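Local coordinates for protein succinate-semialdehyde dehydrogenase (Streptococcus pyogenes MGAS1882, PDB 4YWU) that probably catalyses the NAD(P)+-dependent oxidation of succinic semialdehyde to succinate, as a member of the aldehyde dehydrogenase family, at residues 54-59 / 87-92; 74-79 / 131-136; 257-262 / 300-305. One frame throughout, in Å; residues are numbered along the deposited sequence.

Interaction 1 of 3, residues 54-59 / 87-92; sequences QVANIL and LCADIA
The methyl group of A56 points across to helix 78-102 and overlaps the backbone and side chains of A89 and A92 there. Its CB lies 3.7 Å from the carbonyl O of A89, and A56 CB stands 4.0 Å from A92 CB, so one methyl touches residues a turn apart on that helix, the first through its carbonyl and the second through its CB. Because the residues that meet here are small, the backbones come close: A56 CA and A89 CA are 4.4 Å apart, while the axes of the two short segments approach to 8.4 Å.

One turn further along, L59 makes the longer reach. Its CG sits anti to its own carbonyl carbon (chi1 -74°), and the chain then extends so that CD1 becomes the contacting tip. L59 CD1 rests 3.8 Å from C88 CB, and the same methyl lies alongside the backbone of A89. C88 SG packs against Y135, at the start of helix 134-148. No hydrogen bond joins the two segments; adhesion comes from apolar contact and shape. All the residues that touch are buried.

Other faces of the pair have their own partners. V55, I58 and L59 pack on L170 of helix 161-173, whereas I91 reaches M139 and A143 of helix 134-148. The segments run at 163° to each other. Small residues at the closest approach are what lets two antiparallel helices pack closely, and here they fasten helix 45-61 to helix 78-102 in the helical layer of the aldehyde dehydrogenase fold.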
loop_
_atom_site.group_PDB
_atom_site.type_symbol
_atom_site.label_atom_id
_atom_site.label_comp_id
_atom_site.label_asym_id
_atom_site.label_seq_id
_atom_site.Cartn_x
_atom_site.Cartn_y
_atom_site.Cartn_z
ATOM N N GLN A 54 -19.745 5.404 21.895
ATOM C CA GLN A 54 -19.717 6.350 23.011
ATOM C C GLN A 54 -18.928 7.598 22.642
ATOM O O GLN A 54 -19.226 8.697 23.106
ATOM C CB GLN A 54 -19.107 5.689 24.253
ATOM C CG GLN A 54 -19.314 6.459 25.558
ATOM C CD GLN A 54 -20.765 6.851 25.794
ATOM O OE1 GLN A 54 -21.690 6.125 25.418
ATOM N NE2 GLN A 54 -20.972 7.997 26.432
ATOM N N VAL A 55 -17.913 7.430 21.809
ATOM C CA VAL A 55 -17.133 8.572 21.374
ATOM C C VAL A 55 -18.095 9.478 20.621
ATOM O O VAL A 55 -18.073 10.700 20.780
ATOM C CB VAL A 55 -15.997 8.143 20.434
ATOM C CG1 VAL A 55 -15.317 9.368 19.839
ATOM C CG2 VAL A 55 -14.993 7.294 21.205
ATOM N N ALA A 56 -18.949 8.866 19.807
ATOM C CA ALA A 56 -19.929 9.614 19.032
ATOM C C ALA A 56 -20.932 10.289 19.957
ATOM O O ALA A 56 -21.321 11.432 19.730
ATOM C CB ALA A 56 -20.656 8.685 18.055
ATOM N N ASN A 57 -21.350 9.584 21.003
ATOM C CA ASN A 57 -22.311 10.136 21.948
ATOM C C ASN A 57 -21.800 11.391 22.613
ATOM O O ASN A 57 -22.513 12.387 22.687
ATOM C CB ASN A 57 -22.662 9.112 23.018
ATOM C CG ASN A 57 -23.514 7.990 22.482
ATOM O OD1 ASN A 57 -24.428 8.218 21.682
ATOM N ND2 ASN A 57 -23.234 6.767 22.928
ATOM N N ILE A 58 -20.568 11.336 23.107
ATOM C CA ILE A 58 -19.955 12.482 23.765
ATOM C C ILE A 58 -19.830 13.638 22.778
ATOM O O ILE A 58 -20.251 14.758 23.075
ATOM C CB ILE A 58 -18.568 12.108 24.350
ATOM C CG1 ILE A 58 -18.754 11.049 25.447
ATOM C CG2 ILE A 58 -17.871 13.358 24.902
ATOM C CD1 ILE A 58 -17.477 10.410 25.947
ATOM N N LEU A 59 -19.265 13.370 21.603
ATOM C CA LEU A 59 -19.133 14.401 20.574
ATOM C C LEU A 59 -20.484 15.082 20.331
ATOM O O LEU A 59 -20.577 16.309 20.286
ATOM C CB LEU A 59 -18.642 13.789 19.260
ATOM C CG LEU A 59 -17.177 13.375 19.162
ATOM C CD1 LEU A 59 -16.946 12.727 17.816
ATOM C CD2 LEU A 59 -16.272 14.590 19.332
ATOM N N LEU A 87 -19.589 15.160 11.274
ATOM C CA LEU A 87 -19.018 14.182 10.357
ATOM C C LEU A 87 -18.207 13.156 11.140
ATOM O O LEU A 87 -18.101 11.995 10.743
ATOM C CB LEU A 87 -18.141 14.877 9.314
ATOM C CG LEU A 87 -17.543 13.965 8.238
ATOM C CD1 LEU A 87 -18.614 13.056 7.630
ATOM C CD2 LEU A 87 -16.903 14.829 7.174
ATOM N N CYS A 88 -17.644 13.587 12.260
ATOM C CA CYS A 88 -16.878 12.685 13.102
ATOM C C CYS A 88 -17.837 11.715 13.768
ATOM O O CYS A 88 -17.606 10.513 13.757
ATOM C CB CYS A 88 -16.116 13.466 14.161
ATOM S SG CYS A 88 -14.713 14.381 13.512
ATOM N N ALA A 89 -18.918 12.238 14.344
ATOM C CA ALA A 89 -19.911 11.391 15.002
ATOM C C ALA A 89 -20.307 10.305 14.013
ATOM O O ALA A 89 -20.418 9.128 14.361
ATOM C CB ALA A 89 -21.147 12.216 15.413
ATOM N N ASP A 90 -20.490 10.712 12.763
ATOM C CA ASP A 90 -20.885 9.792 11.714
ATOM C C ASP A 90 -19.878 8.688 11.473
ATOM O O ASP A 90 -20.218 7.511 11.546
ATOM C CB ASP A 90 -21.127 10.555 10.422
ATOM C CG ASP A 90 -22.592 10.621 10.070
ATOM O OD1 ASP A 90 -23.379 11.163 10.890
ATOM O OD2 ASP A 90 -22.957 10.118 8.981
ATOM N N ILE A 91 -18.643 9.078 11.176
ATOM C CA ILE A 91 -17.563 8.136 10.928
ATOM C C ILE A 91 -17.470 7.107 12.058
ATOM O O ILE A 91 -17.343 5.898 11.816
ATOM C CB ILE A 91 -16.216 8.888 10.807
ATOM C CG1 ILE A 91 -16.272 9.854 9.621
ATOM C CG2 ILE A 91 -15.072 7.897 10.633
ATOM C CD1 ILE A 91 -15.069 10.775 9.517
ATOM N N ALA A 92 -17.537 7.600 13.290
ATOM C CA ALA A 92 -17.465 6.755 14.471
ATOM C C ALA A 92 -18.586 5.716 14.476
ATOM O O ALA A 92 -18.324 4.519 14.605
ATOM C CB ALA A 92 -17.536 7.614 15.728
#

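Interaction 2 of 3, residues 74-79 / 131-136; sequences MGKLFT and WNFPYY. With SSN (4-oxobutanoic acid), chain C.
M74 curls around the carbonyl oxygen of W131. Its CB starts 4.2 Å from W131 O, and CG comes closer: M74 CG is 3.4 Å from W131 O and also 3.7 Å from P134 CG. SD passes the same carbonyl oxygen at about the range of CB. Bends at chi2 and chi3 (both near 75°) then fold the chain back, bringing CE up to two carbonyl oxygens, W131 O at 3.6 Å and N132 O at 3.7 Å. At the indole, M74 CE meets the edge at W131 CE3, 4.2 Å away and near the ring plane.

K76 supplies the polar half. Its NZ donates to N132 O at 3.1 Å, tilted 24° from the carbonyl plane, and the same ammonium forms a salt bridge with E84 of helix 78-102. K76 NZ lies 3.4 Å from F133 CD1, approaching that ring obliquely, with the two side chains crossing at about a right angle. N132 O takes a second hydrogen bond, from N258 ND2, so this buried carbonyl is gripped by two donors.

Beyond it, the N132 amide turns to the bound 4-oxobutanoic acid: N132 ND2 gives a weak hydrogen bond to its O2, bent to 128°, and the edge of F133 borders the same oxygen. The ligand is also hydrogen-bonded to C263 N. As modelled, its carboxylate end, not its aldehyde, occupies a site resembling the oxyanion hole of aldehyde dehydrogenases, built from an asparagine amide and a cysteine backbone N-H. The contact thus joins the turn between helices 63-74 and 78-102 to the loop that leads from strand 124-128 into helix 134-148.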
loop_
_atom_site.group_PDB
_atom_site.type_symbol
_atom_site.label_atom_id
_atom_site.label_comp_id
_atom_site.label_asym_id
_atom_site.label_seq_id
_atom_site.Cartn_x
_atom_site.Cartn_y
_atom_site.Cartn_z
ATOM N N MET A 74 -7.148 26.603 14.954
ATOM C CA MET A 74 -6.764 27.021 13.608
ATOM C C MET A 74 -7.666 28.070 12.960
ATOM O O MET A 74 -7.582 28.317 11.755
ATOM C CB MET A 74 -6.599 25.794 12.694
ATOM C CG MET A 74 -7.668 24.720 12.820
ATOM S SD MET A 74 -9.244 25.153 12.056
ATOM C CE MET A 74 -8.827 24.980 10.294
ATOM N N GLY A 75 -8.520 28.684 13.776
ATOM C CA GLY A 75 -9.400 29.753 13.323
ATOM C C GLY A 75 -10.563 29.564 12.360
ATOM O O GLY A 75 -11.032 30.554 11.791
ATOM N N LYS A 76 -11.061 28.344 12.175
ATOM C CA LYS A 76 -12.172 28.156 11.241
ATOM C C LYS A 76 -13.504 28.623 11.808
ATOM O O LYS A 76 -13.665 28.773 13.020
ATOM C CB LYS A 76 -12.297 26.693 10.817
ATOM C CG LYS A 76 -13.020 25.779 11.812
ATOM C CD LYS A 76 -13.306 24.417 11.176
ATOM C CE LYS A 76 -12.043 23.841 10.536
ATOM N NZ LYS A 76 -12.283 22.600 9.768
ATOM N N LEU A 77 -14.462 28.862 10.920
ATOM C CA LEU A 77 -15.775 29.303 11.353
ATOM C C LEU A 77 -16.313 28.265 12.307
ATOM O O LEU A 77 -16.208 27.067 12.061
ATOM C CB LEU A 77 -16.727 29.440 10.168
ATOM C CG LEU A 77 -16.355 30.468 9.098
ATOM C CD1 LEU A 77 -17.446 30.506 8.033
ATOM C CD2 LEU A 77 -16.176 31.838 9.743
ATOM N N PHE A 78 -16.882 28.745 13.404
ATOM C CA PHE A 78 -17.454 27.889 14.431
ATOM C C PHE A 78 -18.515 26.946 13.851
ATOM O O PHE A 78 -18.610 25.784 14.249
ATOM C CB PHE A 78 -18.069 28.767 15.517
ATOM C CG PHE A 78 -18.744 28.002 16.598
ATOM C CD1 PHE A 78 -18.010 27.461 17.640
ATOM C CD2 PHE A 78 -20.116 27.800 16.566
ATOM C CE1 PHE A 78 -18.633 26.728 18.638
ATOM C CE2 PHE A 78 -20.750 27.069 17.559
ATOM C CZ PHE A 78 -20.008 26.531 18.596
ATOM N N THR A 79 -19.313 27.451 12.917
ATOM C CA THR A 79 -20.353 26.636 12.299
ATOM C C THR A 79 -19.766 25.515 11.455
ATOM O O THR A 79 -20.333 24.425 11.398
ATOM C CB THR A 79 -21.271 27.478 11.413
ATOM O OG1 THR A 79 -20.474 28.332 10.584
ATOM C CG2 THR A 79 -22.198 28.311 12.265
ATOM N N TRP A 131 -3.718 20.283 10.010
ATOM C CA TRP A 131 -4.572 21.187 10.764
ATOM C C TRP A 131 -5.876 21.638 10.112
ATOM O O TRP A 131 -6.775 22.097 10.812
ATOM C CB TRP A 131 -3.777 22.433 11.164
ATOM C CG TRP A 131 -3.077 23.074 10.004
ATOM C CD1 TRP A 131 -1.767 22.920 9.646
ATOM C CD2 TRP A 131 -3.667 23.916 9.009
ATOM N NE1 TRP A 131 -1.506 23.610 8.491
ATOM C CE2 TRP A 131 -2.654 24.230 8.075
ATOM C CE3 TRP A 131 -4.954 24.434 8.813
ATOM C CZ2 TRP A 131 -2.888 25.042 6.958
ATOM C CZ3 TRP A 131 -5.189 25.242 7.701
ATOM C CH2 TRP A 131 -4.159 25.537 6.788
ATOM N N ASN A 132 -6.005 21.518 8.797
ATOM C CA ASN A 132 -7.229 21.993 8.156
ATOM C C ASN A 132 -8.535 21.334 8.635
ATOM O O ASN A 132 -9.616 21.892 8.456
ATOM C CB ASN A 132 -7.093 21.913 6.630
ATOM C CG ASN A 132 -7.087 20.494 6.110
ATOM O OD1 ASN A 132 -6.451 19.605 6.682
ATOM N ND2 ASN A 132 -7.785 20.276 5.001
ATOM N N PHE A 133 -8.432 20.160 9.248
ATOM C CA PHE A 133 -9.591 19.440 9.783
ATOM C C PHE A 133 -9.107 18.653 10.989
ATOM O O PHE A 133 -9.022 17.428 10.963
ATOM C CB PHE A 133 -10.179 18.493 8.737
ATOM C CG PHE A 133 -10.960 19.191 7.667
ATOM C CD1 PHE A 133 -12.191 19.764 7.952
ATOM C CD2 PHE A 133 -10.459 19.288 6.370
ATOM C CE1 PHE A 133 -12.919 20.428 6.964
ATOM C CE2 PHE A 133 -11.176 19.950 5.372
ATOM C CZ PHE A 133 -12.407 20.521 5.669
ATOM N N PRO A 134 -8.795 19.364 12.077
ATOM C CA PRO A 134 -8.300 18.809 13.339
ATOM C C PRO A 134 -8.915 17.482 13.764
ATOM O O PRO A 134 -8.196 16.515 14.016
ATOM C CB PRO A 134 -8.585 19.925 14.335
ATOM C CG PRO A 134 -8.399 21.152 13.498
ATOM C CD PRO A 134 -9.133 20.791 12.234
ATOM N N TYR A 135 -10.238 17.432 13.848
ATOM C CA TYR A 135 -10.915 16.212 14.274
ATOM C C TYR A 135 -11.182 15.217 13.154
ATOM O O TYR A 135 -10.872 14.039 13.284
ATOM C CB TYR A 135 -12.216 16.569 15.005
ATOM C CG TYR A 135 -12.013 16.735 16.496
ATOM C CD1 TYR A 135 -10.992 17.547 16.996
ATOM C CD2 TYR A 135 -12.801 16.039 17.408
ATOM C CE1 TYR A 135 -10.760 17.660 18.367
ATOM C CE2 TYR A 135 -12.577 16.142 18.783
ATOM C CZ TYR A 135 -11.553 16.953 19.257
ATOM O OH TYR A 135 -11.320 17.045 20.617
ATOM N N TYR A 136 -11.754 15.692 12.058
ATOM C CA TYR A 136 -12.064 14.845 10.914
ATOM C C TYR A 136 -10.843 14.028 10.480
ATOM O O TYR A 136 -10.934 12.815 10.296
ATOM C CB TYR A 136 -12.559 15.723 9.758
ATOM C CG TYR A 136 -12.607 15.024 8.425
ATOM C CD1 TYR A 136 -13.549 14.026 8.171
ATOM C CD2 TYR A 136 -11.686 15.339 7.422
ATOM C CE1 TYR A 136 -13.573 13.354 6.950
ATOM C CE2 TYR A 136 -11.698 14.672 6.198
ATOM C CZ TYR A 136 -12.643 13.679 5.970
ATOM O OH TYR A 136 -12.642 12.994 4.775
HETATM C C1 SSN C . -9.087 17.725 2.881
HETATM O O1 SSN C . -10.111 17.595 2.145
HETATM C C2 SSN C . -8.501 16.556 3.657
HETATM O O2 SSN C . -8.533 18.842 2.978
HETATM C C3 SSN C . -7.070 16.256 3.227
HETATM C C4 SSN C . -7.018 14.829 2.689
HETATM O O4 SSN C . -6.334 14.502 1.724
#

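Interaction 3 of 3, residues 257-262 / 300-305; sequences YNAGQV and TTLAPL. With SSN (4-oxobutanoic acid), chain C.
Apolar contacts centre on A259, whose methyl points into the 300-305 loop. A259 CB meets L302 CD1 at 4.0 Å and L305 CD2 at 4.1 Å, and it lies 3.7 Å from the carbonyl O of A303. In L302, with CG opposite the backbone N and chi2 near 70°, CD1 reaches A259 CB. Beside this cluster the end of Q261 crosses L305 obliquely, Q261 CD lying 3.9 Å from L305 CD2; L305 packs onward against A310 and V314 of helix 308-323.

Polar contact between the loops passes through a water. It accepts a hydrogen bond from A303 N at 2.9 Å and a weak one from A259 N, and so links two backbone donors.

Within 257-262 the chain is wound by its own bonds. N258, A259 and G260 all have positive phi, G260 N bonds to Y257 O and Q261 N to N258 O, and an inverse gamma turn centred on Q261 follows. V262 emerges from it with CG1 3.4 Å from O1 of the bound 4-oxobutanoic acid.

The chemistry is therefore divided: hydrogen bonds set the shape of the 257-262 loop, and apolar surface plus one water join it to the 300-305 loop. Such a contact depends on fit more than on directed bonds between the segments.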
loop_
_atom_site.group_PDB
_atom_site.type_symbol
_atom_site.label_atom_id
_atom_site.label_comp_id
_atom_site.label_asym_id
_atom_site.label_seq_id
_atom_site.Cartn_x
_atom_site.Cartn_y
_atom_site.Cartn_z
ATOM N N TYR A 257 -15.125 27.509 1.347
ATOM C CA TYR A 257 -15.371 26.728 2.552
ATOM C C TYR A 257 -14.006 26.536 3.215
ATOM O O TYR A 257 -13.017 26.271 2.532
ATOM C CB TYR A 257 -15.966 25.378 2.187
ATOM C CG TYR A 257 -16.189 24.476 3.370
ATOM C CD1 TYR A 257 -17.200 24.737 4.292
ATOM C CD2 TYR A 257 -15.394 23.347 3.568
ATOM C CE1 TYR A 257 -17.413 23.888 5.387
ATOM C CE2 TYR A 257 -15.596 22.497 4.655
ATOM C CZ TYR A 257 -16.604 22.772 5.558
ATOM O OH TYR A 257 -16.795 21.938 6.640
ATOM N N ASN A 258 -13.956 26.671 4.540
ATOM C CA ASN A 258 -12.713 26.553 5.301
ATOM C C ASN A 258 -11.681 27.510 4.694
ATOM O O ASN A 258 -10.483 27.235 4.692
ATOM C CB ASN A 258 -12.202 25.112 5.273
ATOM C CG ASN A 258 -11.360 24.759 6.495
ATOM O OD1 ASN A 258 -11.558 25.295 7.586
ATOM N ND2 ASN A 258 -10.434 23.827 6.323
ATOM N N ALA A 259 -12.171 28.640 4.183
ATOM C CA ALA A 259 -11.348 29.675 3.564
ATOM C C ALA A 259 -10.419 29.150 2.458
ATOM O O ALA A 259 -9.314 29.671 2.258
ATOM C CB ALA A 259 -10.537 30.410 4.635
ATOM N N GLY A 260 -10.866 28.121 1.745
ATOM C CA GLY A 260 -10.060 27.568 0.668
ATOM C C GLY A 260 -8.959 26.610 1.092
ATOM O O GLY A 260 -8.209 26.101 0.253
ATOM N N GLN A 261 -8.856 26.361 2.391
ATOM C CA GLN A 261 -7.842 25.464 2.914
ATOM C C GLN A 261 -8.369 24.021 2.952
ATOM O O GLN A 261 -8.465 23.396 4.006
ATOM C CB GLN A 261 -7.430 25.923 4.314
ATOM C CG GLN A 261 -6.886 27.345 4.365
ATOM C CD GLN A 261 -6.790 27.877 5.781
ATOM O OE1 GLN A 261 -7.789 27.943 6.493
ATOM N NE2 GLN A 261 -5.588 28.257 6.197
ATOM N N VAL A 262 -8.715 23.498 1.784
ATOM C CA VAL A 262 -9.230 22.146 1.668
ATOM C C VAL A 262 -8.522 21.490 0.495
ATOM O O VAL A 262 -8.526 22.022 -0.612
ATOM C CB VAL A 262 -10.744 22.157 1.390
ATOM C CG1 VAL A 262 -11.320 20.758 1.524
ATOM C CG2 VAL A 262 -11.426 23.120 2.333
ATOM N N THR A 300 -20.248 35.927 10.304
ATOM C CA THR A 300 -19.054 35.628 9.522
ATOM C C THR A 300 -19.180 34.489 8.514
ATOM O O THR A 300 -19.628 33.391 8.850
ATOM C CB THR A 300 -17.871 35.320 10.455
ATOM O OG1 THR A 300 -17.764 36.363 11.426
ATOM C CG2 THR A 300 -16.567 35.248 9.674
ATOM N N THR A 301 -18.768 34.764 7.278
ATOM C CA THR A 301 -18.807 33.771 6.219
ATOM C C THR A 301 -17.423 33.509 5.608
ATOM O O THR A 301 -17.293 32.804 4.609
ATOM C CB THR A 301 -19.814 34.168 5.117
ATOM O OG1 THR A 301 -19.608 35.535 4.734
ATOM C CG2 THR A 301 -21.234 33.993 5.622
ATOM N N LEU A 302 -16.389 34.081 6.212
ATOM C CA LEU A 302 -15.027 33.861 5.750
ATOM C C LEU A 302 -14.092 33.968 6.942
ATOM O O LEU A 302 -14.009 35.016 7.586
ATOM C CB LEU A 302 -14.607 34.877 4.694
ATOM C CG LEU A 302 -13.141 34.654 4.300
ATOM C CD1 LEU A 302 -13.024 33.368 3.505
ATOM C CD2 LEU A 302 -12.624 35.820 3.485
ATOM N N ALA A 303 -13.385 32.879 7.224
ATOM C CA ALA A 303 -12.475 32.829 8.355
ATOM C C ALA A 303 -11.053 33.267 8.017
ATOM O O ALA A 303 -10.675 33.350 6.852
ATOM C CB ALA A 303 -12.459 31.422 8.919
ATOM N N PRO A 304 -10.249 33.587 9.043
ATOM C CA PRO A 304 -8.876 33.997 8.739
ATOM C C PRO A 304 -8.114 32.705 8.486
ATOM O O PRO A 304 -8.619 31.625 8.799
ATOM C CB PRO A 304 -8.438 34.696 10.020
ATOM C CG PRO A 304 -9.142 33.920 11.069
ATOM C CD PRO A 304 -10.533 33.730 10.484
ATOM N N LEU A 305 -6.921 32.787 7.915
ATOM C CA LEU A 305 -6.160 31.568 7.668
ATOM C C LEU A 305 -5.607 31.054 8.992
ATOM O O LEU A 305 -5.602 31.773 9.991
ATOM C CB LEU A 305 -5.037 31.827 6.667
ATOM C CG LEU A 305 -5.510 32.443 5.349
ATOM C CD1 LEU A 305 -4.363 32.434 4.369
ATOM C CD2 LEU A 305 -6.683 31.662 4.787
HETATM C C1 SSN C . -9.087 17.725 2.881
HETATM O O1 SSN C . -10.111 17.595 2.145
HETATM C C2 SSN C . -8.501 16.556 3.657
HETATM O O2 SSN C . -8.533 18.842 2.978
HETATM C C3 SSN C . -7.070 16.256 3.227
HETATM C C4 SSN C . -7.018 14.829 2.689
HETATM O O4 SSN C . -6.334 14.502 1.724
HETATM O O HOH W 1 -14.230 30.329 6.051
#

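In the fold
Interactions 1 and 2 interleave along the chain, their segments alternating, and both use helix 78-102; their centres are about 16 Å apart and they touch where L87 and I91 pack on the ring of Y136. Interaction 3 follows later in the sequence. Its centre is about 9 Å from that of interaction 2, and the two meet where G75 O packs against A303 CB and Q261 against W131. Interactions 1 and 3 do not touch, their centres lying about 24 Å apart. Interaction 2 is thus the middle member, connecting the helix pair to the loops of interaction 3, and both 131-136 and 257-262 border the bound 4-oxobutanoic acid at the probable active site.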